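Local coordinates for microtubule-associated protein 1 light chain 3 (Plasmodium falciparum, PDB 4EOY), which is an Atg8-family, ubiquitin-fold protein that binds a peptide of the Atg3 protein and probably serves as the ubiquitin-like modifier of an autophagy-type conjugation pathway, at residues A[62-74]-A[81-93]. The protein carries 3 engineered substitutions. Numbering follows the deposited sequence.
Sequences EFKFILHQHINQS and KLFRERTIYLFVN. With ACT (acetate ion), chain H.
The imidazole of His-68 carries the methyl CD1 of Ile-88 over one face, displaced toward the rim, while the carbonyl O of Arg-86 approaches its CE1 obliquely at 3.1 Å. Phe-83 turns its ring back over the last turns of the helix: Gln-69 OE1 lies over one face of the ring and the backbone N of Glu-85 over the centre of the other, and CE1 meets Asn-72 CB at 3.5 Å. Phe-83 CG stands anti to the backbone N (chi1 168°), which carries the ring toward those turns. At the guanidinium of Arg-86, Arg-84 CB covers one face and Asn-72 O lies at the edge.

Asn-72 suits its place, near where the helix gives way to strand 73-75, because its short amide reaches neighbouring backbone: ND2 makes a weak hydrogen bond to Arg-86 O (3.4 Å). Separately, the backbone O of Asn-72 accepts Arg-84 N at 3.0 Å. Strand 73-75 follows the helix at once and pairs with 81-83 through Ser-74 N to Leu-82 O (2.9 Å) and Leu-82 N to Ser-74 O (2.8 Å).

Back along the helix, Ile-71, Ile-88, Leu-67 and Leu-90 suit the interface because their branched side chains present only carbon. Ile-88 CD1 presses on Ile-71 CG2 at a tight 3.5 Å; Leu-90 spans Leu-67 and the methylenes of Lys-64, whose ammonium hydrogen-bonds Thr-99 OG1 and Pro-97 O. Leu-90 N donates to an acetate O (3.2 Å), probably from the crystallisation liquor. Tyr-121 touches Ile-71, Ile-88 and Leu-90. Carbon contacts thus join the helix to the chain at Ile-88 and Leu-90, while mostly backbone hydrogen bonds join the hairpin.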
ATOM      1  N   GLU A  62     -11.651   5.210  -0.988  1.00 30.86           N
ATOM      2  CA  GLU A  62     -10.939   6.160  -1.836  1.00 35.73           C
ATOM      3  C   GLU A  62      -9.525   5.662  -2.111  1.00 27.71           C
ATOM      4  O   GLU A  62      -9.063   5.691  -3.250  1.00 27.73           O
ATOM      5  CB  GLU A  62     -10.905   7.546  -1.181  1.00 37.27           C
ATOM      6  CG  GLU A  62     -12.274   8.185  -1.009  1.00 38.44           C
ATOM      7  CD  GLU A  62     -12.261   9.428  -0.122  1.00 57.24           C
ATOM      8  OE1 GLU A  62     -11.363   9.557   0.741  1.00 76.80           O
ATOM      9  OE2 GLU A  62     -13.174  10.276  -0.273  1.00 71.35           O
ATOM     10  N   PHE A  63      -8.840   5.197  -1.070  1.00 26.67           N
ATOM     11  CA  PHE A  63      -7.473   4.696  -1.232  1.00 29.46           C
ATOM     12  C   PHE A  63      -7.419   3.446  -2.117  1.00 34.00           C
ATOM     13  O   PHE A  63      -6.474   3.285  -2.935  1.00 24.56           O
ATOM     14  CB  PHE A  63      -6.830   4.396   0.107  1.00 25.26           C
ATOM     15  CG  PHE A  63      -5.429   3.880  -0.012  1.00 28.26           C
ATOM     16  CD1 PHE A  63      -4.437   4.675  -0.567  1.00 27.85           C
ATOM     17  CD2 PHE A  63      -5.108   2.584   0.386  1.00 26.72           C
ATOM     18  CE1 PHE A  63      -3.142   4.208  -0.688  1.00 32.48           C
ATOM     19  CE2 PHE A  63      -3.819   2.113   0.262  1.00 26.44           C
ATOM     20  CZ  PHE A  63      -2.834   2.922  -0.265  1.00 28.97           C
ATOM     21  N   LYS A  64      -8.428   2.585  -1.950  1.00 24.16           N
ATOM     22  CA  LYS A  64      -8.630   1.427  -2.824  1.00 31.83           C
ATOM     23  C   LYS A  64      -8.782   1.825  -4.300  1.00 26.79           C
ATOM     24  O   LYS A  64      -8.237   1.163  -5.173  1.00 28.46           O
ATOM     25  CB  LYS A  64      -9.855   0.603  -2.384  1.00 38.61           C
ATOM     26  CG  LYS A  64      -9.632  -0.220  -1.116  1.00 49.03           C
ATOM     27  CD  LYS A  64     -10.601  -1.398  -0.974  1.00 42.70           C
ATOM     28  CE  LYS A  64     -12.010  -0.962  -0.616  1.00 46.97           C
ATOM     29  NZ  LYS A  64     -12.842  -2.120  -0.175  1.00 37.76           N
ATOM     30  N   PHE A  65      -9.524   2.894  -4.575  1.00 26.58           N
ATOM     31  CA  PHE A  65      -9.650   3.400  -5.948  1.00 25.37           C
ATOM     32  C   PHE A  65      -8.300   3.847  -6.479  1.00 23.35           C
ATOM     33  O   PHE A  65      -7.885   3.454  -7.551  1.00 32.50           O
ATOM     34  CB  PHE A  65     -10.648   4.544  -6.005  1.00 29.71           C
ATOM     35  CG  PHE A  65     -10.731   5.217  -7.347  1.00 38.66           C
ATOM     36  CD1 PHE A  65      -9.875   6.269  -7.669  1.00 43.58           C
ATOM     37  CD2 PHE A  65     -11.662   4.804  -8.292  1.00 39.93           C
ATOM     38  CE1 PHE A  65      -9.946   6.886  -8.908  1.00 39.85           C
ATOM     39  CE2 PHE A  65     -11.738   5.427  -9.525  1.00 34.61           C
ATOM     40  CZ  PHE A  65     -10.879   6.464  -9.831  1.00 34.22           C
ATOM     41  N   ILE A  66      -7.598   4.653  -5.705  1.00 25.40           N
ATOM     42  CA  ILE A  66      -6.255   5.103  -6.073  1.00 23.90           C
ATOM     43  C   ILE A  66      -5.309   3.923  -6.304  1.00 25.20           C
ATOM     44  O   ILE A  66      -4.504   3.917  -7.239  1.00 29.57           O
ATOM     45  CB  ILE A  66      -5.674   6.017  -4.972  1.00 25.46           C
ATOM     46  CG1 ILE A  66      -6.484   7.327  -4.883  1.00 33.53           C
ATOM     47  CG2 ILE A  66      -4.200   6.279  -5.211  1.00 21.43           C
ATOM     48  CD1 ILE A  66      -6.135   8.176  -3.678  1.00 36.49           C
ATOM     49  N   LEU A  67      -5.394   2.913  -5.447  1.00 26.80           N
ATOM     50  CA  LEU A  67      -4.466   1.780  -5.536  1.00 27.35           C
ATOM     51  C   LEU A  67      -4.738   0.917  -6.776  1.00 27.97           C
ATOM     52  O   LEU A  67      -3.809   0.395  -7.384  1.00 32.69           O
ATOM     53  CB  LEU A  67      -4.537   0.944  -4.259  1.00 30.87           C
ATOM     54  CG  LEU A  67      -3.301   0.135  -3.886  1.00 30.98           C
ATOM     55  CD1 LEU A  67      -2.053   0.990  -3.881  1.00 37.95           C
ATOM     56  CD2 LEU A  67      -3.495  -0.494  -2.516  1.00 41.61           C
ATOM     57  N   HIS A  68      -6.013   0.790  -7.150  1.00 27.08           N
ATOM     58  CA  HIS A  68      -6.420   0.108  -8.373  1.00 31.54           C
ATOM     59  C   HIS A  68      -5.736   0.695  -9.576  1.00 33.46           C
ATOM     60  O   HIS A  68      -5.222  -0.037 -10.422  1.00 31.21           O
ATOM     61  CB  HIS A  68      -7.929   0.230  -8.562  1.00 36.19           C
ATOM     62  CG  HIS A  68      -8.519  -0.784  -9.517  1.00 52.08           C
ATOM     63  ND1 HIS A  68      -8.118  -0.896 -10.802  1.00 71.72           N
ATOM     64  CD2 HIS A  68      -9.542  -1.725  -9.342  1.00 57.67           C
ATOM     65  CE1 HIS A  68      -8.829  -1.872 -11.414  1.00 61.00           C
ATOM     66  NE2 HIS A  68      -9.697  -2.380 -10.519  1.00 58.13           N
ATOM     67  N   GLN A  69      -5.742   2.020  -9.667  1.00 26.95           N
ATOM     68  CA  GLN A  69      -5.155   2.721 -10.809  1.00 30.33           C
ATOM     69  C   GLN A  69      -3.653   2.537 -10.822  1.00 29.28           C
ATOM     70  O   GLN A  69      -3.075   2.165 -11.848  1.00 32.74           O
ATOM     71  CB  GLN A  69      -5.471   4.223 -10.762  1.00 37.31           C
ATOM     72  CG  GLN A  69      -6.948   4.556 -10.682  1.00 32.95           C
ATOM     73  CD  GLN A  69      -7.740   3.887 -11.776  1.00 37.78           C
ATOM     74  OE1 GLN A  69      -7.416   4.032 -12.947  1.00 57.01           O
ATOM     75  NE2 GLN A  69      -8.784   3.143 -11.404  1.00 60.76           N
ATOM     76  N   HIS A  70      -3.019   2.768  -9.672  1.00 27.80           N
ATOM     77  CA  HIS A  70      -1.556   2.644  -9.580  1.00 23.99           C
ATOM     78  C   HIS A  70      -1.091   1.289 -10.065  1.00 26.82           C
ATOM     79  O   HIS A  70      -0.193   1.192 -10.925  1.00 28.14           O
ATOM     80  CB  HIS A  70      -1.093   2.937  -8.160  1.00 21.11           C
ATOM     81  CG  HIS A  70       0.404   2.875  -7.966  1.00 20.89           C
ATOM     82  ND1 HIS A  70       1.245   3.820  -8.445  1.00 22.78           N
ATOM     83  CD2 HIS A  70       1.201   1.941  -7.300  1.00 25.54           C
ATOM     84  CE1 HIS A  70       2.517   3.501  -8.125  1.00 23.70           C
ATOM     85  NE2 HIS A  70       2.493   2.351  -7.419  1.00 30.71           N
ATOM     86  N   ILE A  71      -1.710   0.223  -9.555  1.00 26.75           N
ATOM     87  CA  ILE A  71      -1.274  -1.134  -9.910  1.00 24.36           C
ATOM     88  C   ILE A  71      -1.415  -1.395 -11.416  1.00 28.19           C
ATOM     89  O   ILE A  71      -0.621  -2.139 -12.010  1.00 32.10           O
ATOM     90  CB  ILE A  71      -2.048  -2.207  -9.131  1.00 22.78           C
ATOM     91  CG1 ILE A  71      -1.715  -2.113  -7.637  1.00 25.67           C
ATOM     92  CG2 ILE A  71      -1.712  -3.605  -9.659  1.00 19.25           C
ATOM     93  CD1 ILE A  71      -2.774  -2.711  -6.715  1.00 20.78           C
ATOM     94  N   ASN A  72      -2.415  -0.765 -12.029  1.00 25.81           N
ATOM     95  CA  ASN A  72      -2.695  -0.959 -13.445  1.00 27.18           C
ATOM     96  C   ASN A  72      -2.027   0.037 -14.401  1.00 29.07           C
ATOM     97  O   ASN A  72      -2.225  -0.058 -15.596  1.00 28.19           O
ATOM     98  CB  ASN A  72      -4.208  -0.977 -13.663  1.00 23.24           C
ATOM     99  CG  ASN A  72      -4.845  -2.233 -13.127  1.00 22.03           C
ATOM    100  OD1 ASN A  72      -4.286  -3.319 -13.241  1.00 19.45           O
ATOM    101  ND2 ASN A  72      -6.013  -2.095 -12.529  1.00 23.52           N
ATOM    102  N   GLN A  73      -1.243   0.969 -13.866  1.00 36.49           N
ATOM    103  CA  GLN A  73      -0.558   1.990 -14.662  1.00 34.90           C
ATOM    104  C   GLN A  73       0.925   1.708 -14.715  1.00 33.37           C
ATOM    105  O   GLN A  73       1.505   1.260 -13.724  1.00 38.67           O
ATOM    106  CB  GLN A  73      -0.761   3.388 -14.061  1.00 31.83           C
ATOM    107  CG  GLN A  73      -2.111   3.990 -14.392  1.00 42.65           C
ATOM    108  CD  GLN A  73      -2.390   5.268 -13.628  1.00 41.28           C
ATOM    109  OE1 GLN A  73      -1.470   5.922 -13.130  1.00 29.78           O
ATOM    110  NE2 GLN A  73      -3.671   5.627 -13.524  1.00 43.75           N
ATOM    111  N   SER A  74       1.533   1.973 -15.869  1.00 36.47           N
ATOM    112  CA  SER A  74       2.989   1.952 -15.995  1.00 28.49           C
ATOM    113  C   SER A  74       3.446   3.138 -16.818  1.00 28.89           C
ATOM    114  O   SER A  74       2.672   3.705 -17.589  1.00 27.10           O
ATOM    115  CB  SER A  74       3.483   0.635 -16.613  1.00 29.77           C
ATOM    116  OG  SER A  74       3.045   0.456 -17.948  1.00 32.58           O
ATOM    117  N   LYS A  81       1.189   7.944 -18.984  1.00 34.34           N
ATOM    118  CA  LYS A  81       1.119   6.680 -18.290  1.00 33.75           C
ATOM    119  C   LYS A  81       0.162   5.772 -19.029  1.00 27.62           C
ATOM    120  O   LYS A  81      -0.880   6.228 -19.463  1.00 27.79           O
ATOM    121  CB  LYS A  81       0.633   6.883 -16.859  1.00 37.29           C
ATOM    122  CG  LYS A  81       1.768   7.152 -15.887  1.00 45.39           C
ATOM    123  CD  LYS A  81       1.272   7.239 -14.453  1.00 53.47           C
ATOM    124  CE  LYS A  81       2.335   6.782 -13.463  1.00 51.98           C
ATOM    125  NZ  LYS A  81       3.633   7.472 -13.686  1.00 50.80           N
ATOM    126  N   LEU A  82       0.535   4.502 -19.170  1.00 26.92           N
ATOM    127  CA  LEU A  82      -0.301   3.497 -19.831  1.00 27.47           C
ATOM    128  C   LEU A  82      -1.119   2.792 -18.763  1.00 27.54           C
ATOM    129  O   LEU A  82      -0.551   2.264 -17.821  1.00 25.82           O
ATOM    130  CB  LEU A  82       0.578   2.488 -20.578  1.00 26.65           C
ATOM    131  CG  LEU A  82      -0.115   1.337 -21.323  1.00 31.75           C
ATOM    132  CD1 LEU A  82      -1.208   1.856 -22.243  1.00 31.38           C
ATOM    133  CD2 LEU A  82       0.900   0.513 -22.110  1.00 31.97           C
ATOM    134  N   PHE A  83      -2.442   2.787 -18.925  1.00 35.09           N
ATOM    135  CA  PHE A  83      -3.374   2.110 -18.022  1.00 29.87           C
ATOM    136  C   PHE A  83      -4.000   0.925 -18.740  1.00 38.77           C
ATOM    137  O   PHE A  83      -4.705   1.118 -19.731  1.00 35.42           O
ATOM    138  CB  PHE A  83      -4.470   3.085 -17.575  1.00 29.91           C
ATOM    139  CG  PHE A  83      -5.634   2.434 -16.872  1.00 36.59           C
ATOM    140  CD1 PHE A  83      -5.465   1.827 -15.635  1.00 34.10           C
ATOM    141  CD2 PHE A  83      -6.904   2.449 -17.431  1.00 38.00           C
ATOM    142  CE1 PHE A  83      -6.523   1.229 -14.985  1.00 30.21           C
ATOM    143  CE2 PHE A  83      -7.973   1.847 -16.780  1.00 41.23           C
ATOM    144  CZ  PHE A  83      -7.777   1.235 -15.555  1.00 32.10           C
ATOM    145  N   ARG A  84      -3.749  -0.290 -18.227  1.00 37.33           N
ATOM    146  CA  ARG A  84      -4.433  -1.502 -18.676  1.00 28.50           C
ATOM    147  C   ARG A  84      -5.392  -1.983 -17.587  1.00 27.75           C
ATOM    148  O   ARG A  84      -4.950  -2.299 -16.484  1.00 22.43           O
ATOM    149  CB  ARG A  84      -3.432  -2.609 -18.983  1.00 34.54           C
ATOM    150  CG  ARG A  84      -4.091  -3.859 -19.560  1.00 40.33           C
ATOM    151  CD  ARG A  84      -3.086  -4.882 -20.055  1.00 42.24           C
ATOM    152  NE  ARG A  84      -2.379  -4.439 -21.253  1.00 43.83           N
ATOM    153  CZ  ARG A  84      -1.528  -5.188 -21.950  1.00 48.19           C
ATOM    154  NH1 ARG A  84      -1.258  -6.443 -21.584  1.00 46.54           N
ATOM    155  NH2 ARG A  84      -0.947  -4.679 -23.028  1.00 51.32           N
ATOM    156  N   GLU A  85      -6.684  -2.060 -17.916  1.00 31.60           N
ATOM    157  CA  GLU A  85      -7.728  -2.540 -16.996  1.00 38.22           C
ATOM    158  C   GLU A  85      -7.566  -4.030 -16.643  1.00 44.18           C
ATOM    159  O   GLU A  85      -7.514  -4.898 -17.533  1.00 48.96           O
ATOM    160  CB  GLU A  85      -9.116  -2.317 -17.602  1.00 45.60           C
ATOM    161  CG  GLU A  85     -10.275  -3.043 -16.909  1.00 61.27           C
ATOM    162  CD  GLU A  85     -10.686  -2.420 -15.577  1.00 78.93           C
ATOM    163  OE1 GLU A  85      -9.799  -2.131 -14.745  1.00 85.64           O
ATOM    164  OE2 GLU A  85     -11.906  -2.231 -15.352  1.00 75.65           O
ATOM    165  N   ARG A  86      -7.478  -4.298 -15.342  1.00 32.55           N
ATOM    166  CA  ARG A  86      -7.422  -5.655 -14.792  1.00 34.25           C
ATOM    167  C   ARG A  86      -8.205  -5.658 -13.484  1.00 37.81           C
ATOM    168  O   ARG A  86      -8.262  -4.634 -12.785  1.00 30.64           O
ATOM    169  CB  ARG A  86      -5.988  -6.053 -14.489  1.00 33.51           C
ATOM    170  CG  ARG A  86      -5.049  -6.088 -15.681  1.00 38.10           C
ATOM    171  CD  ARG A  86      -3.681  -6.299 -15.111  1.00 32.29           C
ATOM    172  NE  ARG A  86      -2.524  -5.836 -15.772  1.00 33.88           N
ATOM    173  CZ  ARG A  86      -1.903  -4.769 -16.224  1.00 32.54           C
ATOM    174  NH1 ARG A  86      -1.064  -5.172 -17.145  1.00 34.98           N
ATOM    175  NH2 ARG A  86      -1.761  -3.560 -15.708  1.00 36.91           N
ATOM    176  N   THR A  87      -8.813  -6.801 -13.163  1.00 44.86           N
ATOM    177  CA  THR A  87      -9.511  -6.979 -11.888  1.00 34.37           C
ATOM    178  C   THR A  87      -8.484  -7.221 -10.775  1.00 29.36           C
ATOM    179  O   THR A  87      -7.609  -8.076 -10.904  1.00 23.85           O
ATOM    180  CB  THR A  87     -10.563  -8.128 -11.947  1.00 39.86           C
ATOM    181  OG1 THR A  87     -11.096  -8.366 -10.639  1.00 47.69           O
ATOM    182  CG2 THR A  87      -9.962  -9.424 -12.437  1.00 38.36           C
ATOM    183  N   ILE A  88      -8.586  -6.436  -9.698  1.00 29.47           N
ATOM    184  CA  ILE A  88      -7.706  -6.556  -8.535  1.00 28.52           C
ATOM    185  C   ILE A  88      -8.528  -6.740  -7.260  1.00 25.89           C
ATOM    186  O   ILE A  88      -9.576  -6.134  -7.101  1.00 22.03           O
ATOM    187  CB  ILE A  88      -6.822  -5.306  -8.362  1.00 30.47           C
ATOM    188  CG1 ILE A  88      -5.983  -5.069  -9.623  1.00 38.54           C
ATOM    189  CG2 ILE A  88      -5.919  -5.445  -7.143  1.00 25.23           C
ATOM    190  CD1 ILE A  88      -5.195  -3.770  -9.593  1.00 33.39           C
ATOM    191  N   TYR A  89      -8.047  -7.595  -6.367  1.00 24.97           N
ATOM    192  CA  TYR A  89      -8.611  -7.711  -5.032  1.00 26.66           C
ATOM    193  C   TYR A  89      -7.572  -7.298  -4.010  1.00 27.48           C
ATOM    194  O   TYR A  89      -6.423  -7.760  -4.069  1.00 26.84           O
ATOM    195  CB  TYR A  89      -9.034  -9.146  -4.762  1.00 26.21           C
ATOM    196  CG  TYR A  89     -10.127  -9.628  -5.678  1.00 27.53           C
ATOM    197  CD1 TYR A  89     -11.459  -9.415  -5.378  1.00 23.86           C
ATOM    198  CD2 TYR A  89      -9.818 -10.303  -6.858  1.00 30.85           C
ATOM    199  CE1 TYR A  89     -12.462  -9.875  -6.219  1.00 28.02           C
ATOM    200  CE2 TYR A  89     -10.806 -10.758  -7.705  1.00 25.15           C
ATOM    201  CZ  TYR A  89     -12.122 -10.548  -7.385  1.00 26.86           C
ATOM    202  OH  TYR A  89     -13.103 -11.012  -8.231  1.00 37.80           O
ATOM    203  N   LEU A  90      -7.975  -6.424  -3.089  1.00 26.49           N
ATOM    204  CA  LEU A  90      -7.074  -5.878  -2.068  1.00 32.01           C
ATOM    205  C   LEU A  90      -7.320  -6.468  -0.671  1.00 29.99           C
ATOM    206  O   LEU A  90      -8.469  -6.743  -0.280  1.00 25.38           O
ATOM    207  CB  LEU A  90      -7.224  -4.364  -2.006  1.00 37.97           C
ATOM    208  CG  LEU A  90      -6.818  -3.620  -3.289  1.00 45.63           C
ATOM    209  CD1 LEU A  90      -7.153  -2.136  -3.170  1.00 49.61           C
ATOM    210  CD2 LEU A  90      -5.334  -3.822  -3.585  1.00 39.36           C
ATOM    211  N   PHE A  91      -6.238  -6.632   0.083  1.00 22.07           N
ATOM    212  CA  PHE A  91      -6.301  -7.270   1.389  1.00 24.34           C
ATOM    213  C   PHE A  91      -5.472  -6.575   2.448  1.00 25.68           C
ATOM    214  O   PHE A  91      -4.343  -6.169   2.195  1.00 28.27           O
ATOM    215  CB  PHE A  91      -5.833  -8.717   1.272  1.00 25.70           C
ATOM    216  CG  PHE A  91      -6.669  -9.540   0.342  1.00 23.08           C
ATOM    217  CD1 PHE A  91      -6.434  -9.521  -1.024  1.00 24.08           C
ATOM    218  CD2 PHE A  91      -7.710 -10.323   0.833  1.00 26.11           C
ATOM    219  CE1 PHE A  91      -7.209 -10.267  -1.887  1.00 25.83           C
ATOM    220  CE2 PHE A  91      -8.492 -11.076  -0.024  1.00 23.70           C
ATOM    221  CZ  PHE A  91      -8.248 -11.048  -1.380  1.00 26.29           C
ATOM    222  N   VAL A  92      -6.036  -6.447   3.644  1.00 21.22           N
ATOM    223  CA  VAL A  92      -5.254  -6.040   4.790  1.00 23.33           C
ATOM    224  C   VAL A  92      -5.245  -7.159   5.851  1.00 26.86           C
ATOM    225  O   VAL A  92      -6.308  -7.611   6.316  1.00 21.66           O
ATOM    226  CB  VAL A  92      -5.770  -4.728   5.379  1.00 21.48           C
ATOM    227  CG1 VAL A  92      -7.223  -4.854   5.817  1.00 19.27           C
ATOM    228  CG2 VAL A  92      -4.850  -4.320   6.503  1.00 21.68           C
ATOM    229  N   ASN A  93      -4.050  -7.629   6.207  1.00 21.02           N
ATOM    230  CA  ASN A  93      -3.940  -8.763   7.134  1.00 31.45           C
ATOM    231  C   ASN A  93      -4.939  -9.884   6.765  1.00 27.95           C
ATOM    232  O   ASN A  93      -5.763 -10.295   7.587  1.00 22.02           O
ATOM    233  CB  ASN A  93      -4.139  -8.297   8.582  1.00 30.21           C
ATOM    234  CG  ASN A  93      -3.004  -7.413   9.070  1.00 47.67           C
ATOM    235  OD1 ASN A  93      -2.194  -6.913   8.277  1.00 57.34           O
ATOM    236  ND2 ASN A  93      -2.938  -7.209  10.384  1.00 53.35           N
TER
HETATM  237  C   ACT H 202     -11.816  -4.986  -3.118  1.00 40.43           C
HETATM  238  O   ACT H 202     -10.765  -5.030  -2.442  1.00 46.29           O
HETATM  239  OXT ACT H 202     -12.389  -6.030  -3.516  1.00 50.88           O
HETATM  240  CH3 ACT H 202     -12.413  -3.650  -3.452  1.00 27.07           C